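Local coordinates for protein CG8862 (Drosophila melanogaster, PDB 3ISM) that probably cleaves DNA and RNA as a magnesium-dependent mitochondrial nuclease (endonuclease G), here bound by its protein inhibitor, at residues Asn107-Gln112 against His143-Thr148; Asp31-His36 against Pro50-Glu55; Arg93-Asp98 against Glu177-Asn182. One frame throughout, in Å; residues are numbered along the deposited sequence.

Interaction 1. Residues Asn107-Gln112 against His143-Thr148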
loop_
_atom_site.group_PDB
_atom_site.type_symbol
_atom_site.label_atom_id
_atom_site.label_comp_id
_atom_site.label_asym_id
_atom_site.label_seq_id
_atom_site.Cartn_x
_atom_site.Cartn_y
_atom_site.Cartn_z
ATOM N N ASN B 107 5.048 25.567 -10.441
ATOM C CA ASN B 107 4.201 26.094 -9.378
ATOM C C ASN B 107 5.031 26.885 -8.360
ATOM O O ASN B 107 4.498 27.392 -7.361
ATOM C CB ASN B 107 3.519 24.928 -8.649
ATOM C CG ASN B 107 2.605 24.122 -9.543
ATOM O OD1 ASN B 107 2.161 24.592 -10.588
ATOM N ND2 ASN B 107 2.297 22.900 -9.120
ATOM N N HIS B 108 6.346 26.946 -8.581
ATOM C CA HIS B 108 7.269 27.458 -7.556
ATOM C C HIS B 108 8.343 28.344 -8.133
ATOM O O HIS B 108 9.493 27.941 -8.268
ATOM C CB HIS B 108 7.852 26.301 -6.732
ATOM C CG HIS B 108 6.797 25.389 -6.208
ATOM N ND1 HIS B 108 5.990 25.729 -5.144
ATOM C CD2 HIS B 108 6.341 24.200 -6.665
ATOM C CE1 HIS B 108 5.101 24.771 -4.947
ATOM N NE2 HIS B 108 5.290 23.833 -5.860
ATOM N N ARG B 109 7.953 29.574 -8.446
ATOM C CA ARG B 109 8.811 30.479 -9.190
ATOM C C ARG B 109 9.164 31.762 -8.446
ATOM O O ARG B 109 9.679 32.697 -9.046
ATOM C CB ARG B 109 8.162 30.819 -10.525
ATOM C CG ARG B 109 8.165 29.668 -11.515
ATOM C CD ARG B 109 7.201 29.996 -12.619
ATOM N NE ARG B 109 7.393 29.185 -13.810
ATOM C CZ ARG B 109 6.417 28.898 -14.668
ATOM N NH1 ARG B 109 5.184 29.344 -14.442
ATOM N NH2 ARG B 109 6.670 28.140 -15.733
ATOM N N LEU B 110 8.904 31.797 -7.143
ATOM C CA LEU B 110 9.310 32.933 -6.326
ATOM C C LEU B 110 10.834 33.052 -6.251
ATOM O O LEU B 110 11.377 34.155 -6.210
ATOM C CB LEU B 110 8.715 32.828 -4.922
ATOM C CG LEU B 110 7.200 33.013 -4.812
ATOM C CD1 LEU B 110 6.733 32.700 -3.397
ATOM C CD2 LEU B 110 6.790 34.434 -5.252
ATOM N N HIS B 111 11.515 31.907 -6.237
ATOM C CA HIS B 111 12.971 31.885 -6.125
ATOM C C HIS B 111 13.531 30.608 -6.735
ATOM O O HIS B 111 12.857 29.575 -6.746
ATOM C CB HIS B 111 13.398 31.984 -4.657
ATOM C CG HIS B 111 14.832 32.376 -4.474
ATOM N ND1 HIS B 111 15.853 31.451 -4.383
ATOM C CD2 HIS B 111 15.418 33.595 -4.373
ATOM C CE1 HIS B 111 17.004 32.084 -4.228
ATOM N NE2 HIS B 111 16.768 33.385 -4.223
ATOM N N GLN B 112 14.761 30.691 -7.239
ATOM C CA GLN B 112 15.479 29.552 -7.813
ATOM C C GLN B 112 15.408 28.299 -6.939
ATOM O O GLN B 112 15.053 27.225 -7.422
ATOM C CB GLN B 112 16.948 29.923 -8.070
ATOM C CG GLN B 112 17.757 28.825 -8.749
ATOM C CD GLN B 112 17.222 28.496 -10.122
ATOM O OE1 GLN B 112 16.956 29.388 -10.915
ATOM N NE2 GLN B 112 17.049 27.217 -10.404
ATOM N N HIS B 143 -3.762 24.106 -15.875
ATOM C CA HIS B 143 -5.111 24.542 -15.485
ATOM C C HIS B 143 -5.156 25.043 -14.039
ATOM O O HIS B 143 -5.775 26.058 -13.747
ATOM C CB HIS B 143 -6.100 23.376 -15.656
ATOM C CG HIS B 143 -7.387 23.547 -14.904
ATOM N ND1 HIS B 143 -8.444 24.280 -15.399
ATOM C CD2 HIS B 143 -7.794 23.057 -13.708
ATOM C CE1 HIS B 143 -9.440 24.253 -14.532
ATOM N NE2 HIS B 143 -9.070 23.519 -13.496
ATOM N N VAL B 144 -4.519 24.298 -13.142
ATOM C CA VAL B 144 -4.426 24.667 -11.722
ATOM C C VAL B 144 -3.686 26.003 -11.542
ATOM O O VAL B 144 -4.096 26.835 -10.730
ATOM C CB VAL B 144 -3.773 23.534 -10.880
ATOM C CG1 VAL B 144 -3.643 23.937 -9.424
ATOM C CG2 VAL B 144 -4.596 22.216 -10.994
ATOM N N ARG B 145 -2.625 26.226 -12.318
ATOM C CA ARG B 145 -1.946 27.539 -12.325
ATOM C C ARG B 145 -2.837 28.667 -12.858
ATOM O O ARG B 145 -2.818 29.786 -12.328
ATOM C CB ARG B 145 -0.630 27.494 -13.107
ATOM C CG ARG B 145 0.458 26.626 -12.444
ATOM C CD ARG B 145 1.823 26.774 -13.153
ATOM N NE ARG B 145 1.894 26.003 -14.393
ATOM C CZ ARG B 145 2.402 24.774 -14.494
ATOM N NH1 ARG B 145 2.914 24.148 -13.422
ATOM N NH2 ARG B 145 2.406 24.167 -15.681
ATOM N N ARG B 146 -3.616 28.380 -13.898
ATOM C CA ARG B 146 -4.525 29.383 -14.487
ATOM C C ARG B 146 -5.698 29.701 -13.551
ATOM O O ARG B 146 -6.294 30.776 -13.640
ATOM C CB ARG B 146 -5.040 28.886 -15.832
ATOM C CG ARG B 146 -5.787 29.890 -16.681
ATOM C CD ARG B 146 -6.170 29.264 -18.027
ATOM N NE ARG B 146 -5.006 28.752 -18.760
ATOM C CZ ARG B 146 -4.726 27.455 -18.932
ATOM N NH1 ARG B 146 -5.530 26.523 -18.430
ATOM N NH2 ARG B 146 -3.637 27.089 -19.610
ATOM N N LEU B 147 -6.023 28.774 -12.652
ATOM C CA LEU B 147 -7.047 29.022 -11.621
ATOM C C LEU B 147 -6.728 30.219 -10.726
ATOM O O LEU B 147 -7.634 30.815 -10.160
ATOM C CB LEU B 147 -7.288 27.776 -10.753
ATOM C CG LEU B 147 -8.116 26.625 -11.355
ATOM C CD1 LEU B 147 -8.264 25.480 -10.353
ATOM C CD2 LEU B 147 -9.478 27.109 -11.832
ATOM N N THR B 148 -5.445 30.573 -10.612
ATOM C CA THR B 148 -5.049 31.754 -9.843
ATOM C C THR B 148 -5.595 33.054 -10.431
ATOM O O THR B 148 -5.672 34.055 -9.727
ATOM C CB THR B 148 -3.515 31.883 -9.660
ATOM O OG1 THR B 148 -2.869 31.898 -10.941
ATOM C CG2 THR B 148 -2.968 30.740 -8.821
#
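N107 CA and R145 CA lie 7.0 Å apart, the first in the irregular chain that follows strand 98-101 and the second on helix 136-146, and the side chains bridge the gap. The direct bond runs from R145 NH1 to N107 OD1 (3.0 Å) and is bent, with 145° at the hydrogen. NH1 approaches from above the amide's carbonyl plane, 47° out of it, whereas OD1 sits at the edge of the guanidinium, tilted somewhat from its plane. R145 CG and CD lie against the amide oxygen, R145 CG at 3.2 Å from N107 OD1; the bend at chi3 (-78°) then turns the guanidinium so that NH1 meets OD1. At the other branch of N107, ND2 donates to E55 OE2; gripped at both ends, the amide is fixed against a flip.

R109 reaches toward the same arginine, with R109 NH1 4.4 Å from R145 CD. The like charges of R109 NH1 and R145 NE come within 4.7 Å, but R109 NH1 donates to V62 O, and R145 NH2 forms a salt bridge with E335 of the CG4930 chain, which probably offsets the positive charge. With an alanine in place of this arginine, N107 OD1 would be likely to lose its NH1 donor and E335 of the CG4930 chain its ionic mate. Behind the arginine, T148 N and T148 OG1 both donate to R145 O.

R145 is close in space to E141, on the same helix, which has been seen to bind magnesium in a structure of this protein. The helix lies over the main sheet, where V144 packs on strands 153-161 and 189-197 and T148 on V154. The R145 and T148 side chains touch V62 of helix 59-62, and the backbone of R109 bonds to S61 there.

Interaction 2. Residues Asp31-His36 against Pro50-Glu55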
loop_
_atom_site.group_PDB
_atom_site.type_symbol
_atom_site.label_atom_id
_atom_site.label_comp_id
_atom_site.label_asym_id
_atom_site.label_seq_id
_atom_site.Cartn_x
_atom_site.Cartn_y
_atom_site.Cartn_z
ATOM N N ASP B 31 2.239 10.582 7.637
ATOM C CA ASP B 31 3.341 9.673 7.389
ATOM C C ASP B 31 4.544 10.445 6.842
ATOM O O ASP B 31 4.495 11.002 5.747
ATOM C CB ASP B 31 2.917 8.545 6.436
ATOM C CG ASP B 31 3.854 7.333 6.491
ATOM O OD1 ASP B 31 4.746 7.312 7.357
ATOM O OD2 ASP B 31 3.686 6.383 5.687
ATOM N N HIS B 32 5.607 10.502 7.636
ATOM C CA HIS B 32 6.912 10.947 7.157
ATOM C C HIS B 32 6.783 12.296 6.427
ATOM O O HIS B 32 7.155 12.428 5.248
ATOM C CB HIS B 32 7.488 9.863 6.236
ATOM C CG HIS B 32 8.974 9.743 6.291
ATOM N ND1 HIS B 32 9.636 9.155 7.352
ATOM C CD2 HIS B 32 9.929 10.127 5.413
ATOM C CE1 HIS B 32 10.937 9.201 7.129
ATOM N NE2 HIS B 32 11.139 9.765 5.950
ATOM N N VAL B 33 6.236 13.280 7.138
ATOM C CA VAL B 33 5.914 14.591 6.556
ATOM C C VAL B 33 7.133 15.499 6.579
ATOM O O VAL B 33 7.749 15.702 7.635
ATOM C CB VAL B 33 4.723 15.290 7.268
ATOM C CG1 VAL B 33 4.537 16.720 6.736
ATOM C CG2 VAL B 33 3.436 14.498 7.069
ATOM N N ARG B 34 7.473 16.029 5.406
ATOM C CA ARG B 34 8.656 16.863 5.249
ATOM C C ARG B 34 8.309 18.183 4.577
ATOM O O ARG B 34 7.482 18.235 3.673
ATOM C CB ARG B 34 9.719 16.129 4.433
ATOM C CG ARG B 34 10.517 15.082 5.224
ATOM C CD ARG B 34 11.495 14.314 4.337
ATOM N NE ARG B 34 12.517 15.187 3.760
ATOM C CZ ARG B 34 12.515 15.631 2.503
ATOM N NH1 ARG B 34 11.550 15.276 1.663
ATOM N NH2 ARG B 34 13.492 16.423 2.078
ATOM N N SER B 35 8.947 19.252 5.026
ATOM C CA SER B 35 8.668 20.587 4.514
ATOM C C SER B 35 9.814 21.090 3.654
ATOM O O SER B 35 10.969 20.979 4.041
ATOM C CB SER B 35 8.444 21.562 5.676
ATOM O OG SER B 35 7.488 21.066 6.597
ATOM N N HIS B 36 9.485 21.639 2.496
ATOM C CA HIS B 36 10.455 22.375 1.719
ATOM C C HIS B 36 10.081 23.852 1.840
ATOM O O HIS B 36 9.176 24.211 2.604
ATOM C CB HIS B 36 10.511 21.865 0.271
ATOM C CG HIS B 36 11.034 20.468 0.165
ATOM N ND1 HIS B 36 12.380 20.182 0.068
ATOM C CD2 HIS B 36 10.398 19.272 0.210
ATOM C CE1 HIS B 36 12.549 18.872 0.028
ATOM N NE2 HIS B 36 11.362 18.296 0.121
ATOM N N PRO B 50 6.004 9.939 -3.128
ATOM C CA PRO B 50 5.164 10.552 -2.093
ATOM C C PRO B 50 3.860 9.785 -1.797
ATOM O O PRO B 50 3.341 9.104 -2.666
ATOM C CB PRO B 50 4.806 11.923 -2.699
ATOM C CG PRO B 50 5.854 12.191 -3.714
ATOM C CD PRO B 50 6.194 10.837 -4.287
ATOM N N HIS B 51 3.353 9.890 -0.575
ATOM C CA HIS B 51 1.920 9.670 -0.357
ATOM C C HIS B 51 1.169 10.851 -0.987
ATOM O O HIS B 51 0.178 10.658 -1.652
ATOM C CB HIS B 51 1.567 9.643 1.124
ATOM C CG HIS B 51 2.045 8.424 1.858
ATOM N ND1 HIS B 51 1.543 7.164 1.617
ATOM C CD2 HIS B 51 2.933 8.289 2.879
ATOM C CE1 HIS B 51 2.110 6.299 2.446
ATOM N NE2 HIS B 51 2.964 6.956 3.217
ATOM N N TRP B 52 1.637 12.070 -0.719
ATOM C CA TRP B 52 0.995 13.297 -1.202
ATOM C C TRP B 52 1.974 14.464 -1.135
ATOM O O TRP B 52 2.988 14.412 -0.406
ATOM C CB TRP B 52 -0.289 13.644 -0.404
ATOM C CG TRP B 52 -0.140 13.715 1.109
ATOM C CD1 TRP B 52 -0.420 12.724 2.000
ATOM C CD2 TRP B 52 0.281 14.845 1.894
ATOM N NE1 TRP B 52 -0.174 13.146 3.289
ATOM C CE2 TRP B 52 0.255 14.446 3.253
ATOM C CE3 TRP B 52 0.695 16.140 1.587
ATOM C CZ2 TRP B 52 0.630 15.301 4.295
ATOM C CZ3 TRP B 52 1.069 16.998 2.638
ATOM C CH2 TRP B 52 1.044 16.564 3.964
ATOM N N VAL B 53 1.698 15.502 -1.925
ATOM C CA VAL B 53 2.331 16.790 -1.698
ATOM C C VAL B 53 1.217 17.844 -1.565
ATOM O O VAL B 53 0.084 17.621 -2.025
ATOM C CB VAL B 53 3.306 17.193 -2.831
ATOM C CG1 VAL B 53 4.436 16.201 -2.973
ATOM C CG2 VAL B 53 2.558 17.357 -4.158
ATOM N N PHE B 54 1.548 18.975 -0.941
ATOM C CA PHE B 54 0.589 20.037 -0.750
ATOM C C PHE B 54 1.195 21.381 -1.165
ATOM O O PHE B 54 2.363 21.671 -0.888
ATOM C CB PHE B 54 0.081 20.092 0.701
ATOM C CG PHE B 54 -1.397 20.325 0.797
ATOM C CD1 PHE B 54 -2.260 19.264 1.054
ATOM C CD2 PHE B 54 -1.931 21.589 0.552
ATOM C CE1 PHE B 54 -3.646 19.472 1.098
ATOM C CE2 PHE B 54 -3.308 21.800 0.586
ATOM C CZ PHE B 54 -4.170 20.736 0.851
ATOM N N GLU B 55 0.393 22.189 -1.843
ATOM C CA GLU B 55 0.866 23.464 -2.396
ATOM C C GLU B 55 -0.186 24.530 -2.166
ATOM O O GLU B 55 -1.379 24.245 -2.168
ATOM C CB GLU B 55 1.142 23.343 -3.896
ATOM C CG GLU B 55 2.265 22.346 -4.301
ATOM C CD GLU B 55 2.275 22.068 -5.817
ATOM O OE1 GLU B 55 1.259 21.560 -6.340
ATOM O OE2 GLU B 55 3.293 22.352 -6.485
HETATM O O HOH W 1 0.533 10.907 4.983
#
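D31 and H51 meet through a histidine-carboxylate hydrogen bond, H51 NE2 donating to D31 OD2 at 2.6 Å. The bond is bent, 142° at the hydrogen; it uses the anti side of OD2, well out of the carboxylate plane, and OD2 is in turn tilted from the imidazole plane. With CG anti to the backbone N (chi1 -161°), the D31 carboxylate is carried out to where OD2 reaches H51 NE2. D31 CB lies 3.6 Å from H51 CD2. Further along, V33 CG2 touches the six-membered ring of W52 at CZ2 (4.0 Å), the two side chains crossing obliquely. Between these pairs water 1 accepts from W52 NE1 (2.9 Å) and, more loosely, from D31 N (3.2 Å), satisfying the indole N-H of a buried tryptophan.

Strand 40-44 lies between the two segments in the main sheet, which explains why side chains and a water make the contact. The consecutive residues H51 and W52 both face S42 in a classic beta bulge; H51 points toward 31-36 and the far end of the W52 indole approaches V33, while S42 OG bonds to D31 O. W52 also packs on C157 of strand 153-161, and D31 packs against D31 of the second subunit.

The carboxylate would probably favour a protonated imidazole, and the pairing would then partly neutralise a charge close to the second subunit.

Interaction 3. Residues Arg93-Asp98 against Glu177-Asn182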
loop_
_atom_site.group_PDB
_atom_site.type_symbol
_atom_site.label_atom_id
_atom_site.label_comp_id
_atom_site.label_asym_id
_atom_site.label_seq_id
_atom_site.Cartn_x
_atom_site.Cartn_y
_atom_site.Cartn_z
ATOM N N ARG B 93 16.108 5.094 -14.963
ATOM C CA ARG B 93 16.832 5.025 -16.234
ATOM C C ARG B 93 16.388 3.822 -17.036
ATOM O O ARG B 93 16.471 2.686 -16.561
ATOM C CB ARG B 93 18.348 4.958 -16.026
ATOM C CG ARG B 93 19.146 5.097 -17.334
ATOM C CD ARG B 93 20.526 4.475 -17.221
ATOM N NE ARG B 93 21.230 4.429 -18.506
ATOM C CZ ARG B 93 21.449 3.317 -19.211
ATOM N NH1 ARG B 93 21.023 2.140 -18.756
ATOM N NH2 ARG B 93 22.105 3.375 -20.368
ATOM N N ARG B 94 15.897 4.102 -18.242
ATOM C CA ARG B 94 15.442 3.097 -19.202
ATOM C C ARG B 94 14.351 2.182 -18.642
ATOM O O ARG B 94 14.238 1.010 -19.018
ATOM C CB ARG B 94 16.631 2.327 -19.794
ATOM C CG ARG B 94 17.473 3.197 -20.745
ATOM C CD ARG B 94 18.632 2.446 -21.397
ATOM N NE ARG B 94 19.386 3.340 -22.279
ATOM C CZ ARG B 94 20.240 2.945 -23.220
ATOM N NH1 ARG B 94 20.466 1.652 -23.428
ATOM N NH2 ARG B 94 20.869 3.845 -23.963
ATOM N N SER B 95 13.539 2.748 -17.756
ATOM C CA SER B 95 12.427 2.043 -17.137
ATOM C C SER B 95 11.167 2.093 -17.992
ATOM O O SER B 95 10.251 1.289 -17.809
ATOM C CB SER B 95 12.129 2.652 -15.767
ATOM O OG SER B 95 11.727 4.013 -15.882
ATOM N N GLY B 96 11.127 3.043 -18.917
ATOM C CA GLY B 96 9.939 3.309 -19.711
ATOM C C GLY B 96 9.059 4.344 -19.036
ATOM O O GLY B 96 7.909 4.547 -19.444
ATOM N N TYR B 97 9.593 5.001 -18.006
ATOM C CA TYR B 97 8.838 5.987 -17.222
ATOM C C TYR B 97 9.625 7.276 -16.995
ATOM O O TYR B 97 10.852 7.270 -16.898
ATOM C CB TYR B 97 8.428 5.410 -15.856
ATOM C CG TYR B 97 7.526 4.204 -15.941
ATOM C CD1 TYR B 97 6.166 4.347 -16.222
ATOM C CD2 TYR B 97 8.035 2.921 -15.754
ATOM C CE1 TYR B 97 5.339 3.247 -16.326
ATOM C CE2 TYR B 97 7.216 1.806 -15.852
ATOM C CZ TYR B 97 5.865 1.977 -16.138
ATOM O OH TYR B 97 5.047 0.865 -16.230
ATOM N N ASP B 98 8.900 8.379 -16.898
ATOM C CA ASP B 98 9.495 9.664 -16.619
ATOM C C ASP B 98 9.610 9.789 -15.101
ATOM O O ASP B 98 8.820 9.188 -14.378
ATOM C CB ASP B 98 8.552 10.767 -17.109
ATOM C CG ASP B 98 8.731 11.101 -18.566
ATOM O OD1 ASP B 98 9.430 10.361 -19.294
ATOM O OD2 ASP B 98 8.167 12.133 -18.984
ATOM N N GLU B 177 3.591 -2.216 -11.347
ATOM C CA GLU B 177 4.989 -2.460 -11.615
ATOM C C GLU B 177 5.791 -1.720 -10.568
ATOM O O GLU B 177 5.369 -0.663 -10.073
ATOM C CB GLU B 177 5.364 -2.006 -13.043
ATOM C CG GLU B 177 6.831 -2.262 -13.398
ATOM C CD GLU B 177 7.225 -1.909 -14.832
ATOM O OE1 GLU B 177 6.370 -1.517 -15.662
ATOM O OE2 GLU B 177 8.429 -2.029 -15.123
ATOM N N VAL B 178 6.914 -2.320 -10.182
ATOM C CA VAL B 178 7.912 -1.642 -9.365
ATOM C C VAL B 178 9.206 -1.650 -10.172
ATOM O O VAL B 178 9.575 -2.672 -10.759
ATOM C CB VAL B 178 8.100 -2.304 -7.969
ATOM C CG1 VAL B 178 6.861 -2.067 -7.097
ATOM C CG2 VAL B 178 8.406 -3.802 -8.082
ATOM N N ILE B 179 9.874 -0.505 -10.234
ATOM C CA ILE B 179 11.053 -0.380 -11.086
ATOM C C ILE B 179 12.375 -0.234 -10.313
ATOM O O ILE B 179 12.429 0.382 -9.255
ATOM C CB ILE B 179 10.887 0.771 -12.131
ATOM C CG1 ILE B 179 10.643 2.113 -11.432
ATOM C CG2 ILE B 179 9.746 0.444 -13.105
ATOM C CD1 ILE B 179 10.654 3.335 -12.384
ATOM N N GLY B 180 13.431 -0.811 -10.874
ATOM C CA GLY B 180 14.788 -0.656 -10.362
ATOM C C GLY B 180 15.063 -1.485 -9.127
ATOM O O GLY B 180 14.142 -2.066 -8.532
ATOM N N ALA B 181 16.335 -1.521 -8.734
ATOM C CA ALA B 181 16.768 -2.209 -7.507
ATOM C C ALA B 181 16.049 -1.686 -6.274
ATOM O O ALA B 181 15.822 -2.427 -5.333
ATOM C CB ALA B 181 18.287 -2.100 -7.333
ATOM N N ASN B 182 15.650 -0.420 -6.286
ATOM C CA ASN B 182 14.931 0.134 -5.139
ATOM C C ASN B 182 13.428 -0.074 -5.195
ATOM O O ASN B 182 12.713 0.425 -4.353
ATOM C CB ASN B 182 15.301 1.599 -4.908
ATOM C CG ASN B 182 16.786 1.770 -4.566
ATOM O OD1 ASN B 182 17.293 1.100 -3.675
ATOM N ND2 ASN B 182 17.480 2.644 -5.290
HETATM O O HOH W 2 10.320 -1.243 -16.491
#
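The Y97 ring meets E177 OE1 at its edge and in its plane, while I179 CG2 comes up obliquely, 4.0 Å from Y97 CE2. The phenol donates, Y97 OH to E177 OE1 at 2.8 Å, from above the carboxylate plane; ring and carboxylate are turned 73° apart. E177 is fully extended (chi1 -179°), which carries its carboxylate out from the strand as far as the tyrosine hydroxyl. E177 OE2 accepts from water 2, and water 2 also donates to S95 O (2.9 Å), linking the loop to the carboxylate.

I179 also presses CD1 against S95, 3.7 Å from S95 OG. That hydroxyl accepts from Y97 N (3.2 Å) in an ST turn and bonds to Y92 O, which fixes the bend leading into strand 98-101. P126 of the neighbouring strand 124-127 touches both Y97 and I179, and the ladder of E177 and V178 with a strand of the second subunit carries the sheet across the dimer interface.

With a phenol on one oxygen and a water on the other, the E177 carboxylate is probably stabilised in its ionised form.

Overall arrangement
Interactions 1 and 2 are directly coupled although their centres are about 18 Å apart: E55, at the end of 50-55, probably accepts on OE2 from H108 NE2 (2.6 Å), the same oxygen that N107 uses. Interaction 3 stands apart, its nearest atoms about 11 Å from interaction 2 and about 14 Å from interaction 1. Interactions 1 and 3 both lie near the catalytic region: the R145 side chain is about 8 Å from the bound magnesium ion, the side chains of N107 and H101, the predicted proton acceptor, are about 8 Å apart, and so are those of Y97 and N133, a residue seen to bind magnesium in this protein. Interaction 2 lies away from these sites, at the edge of the main sheet.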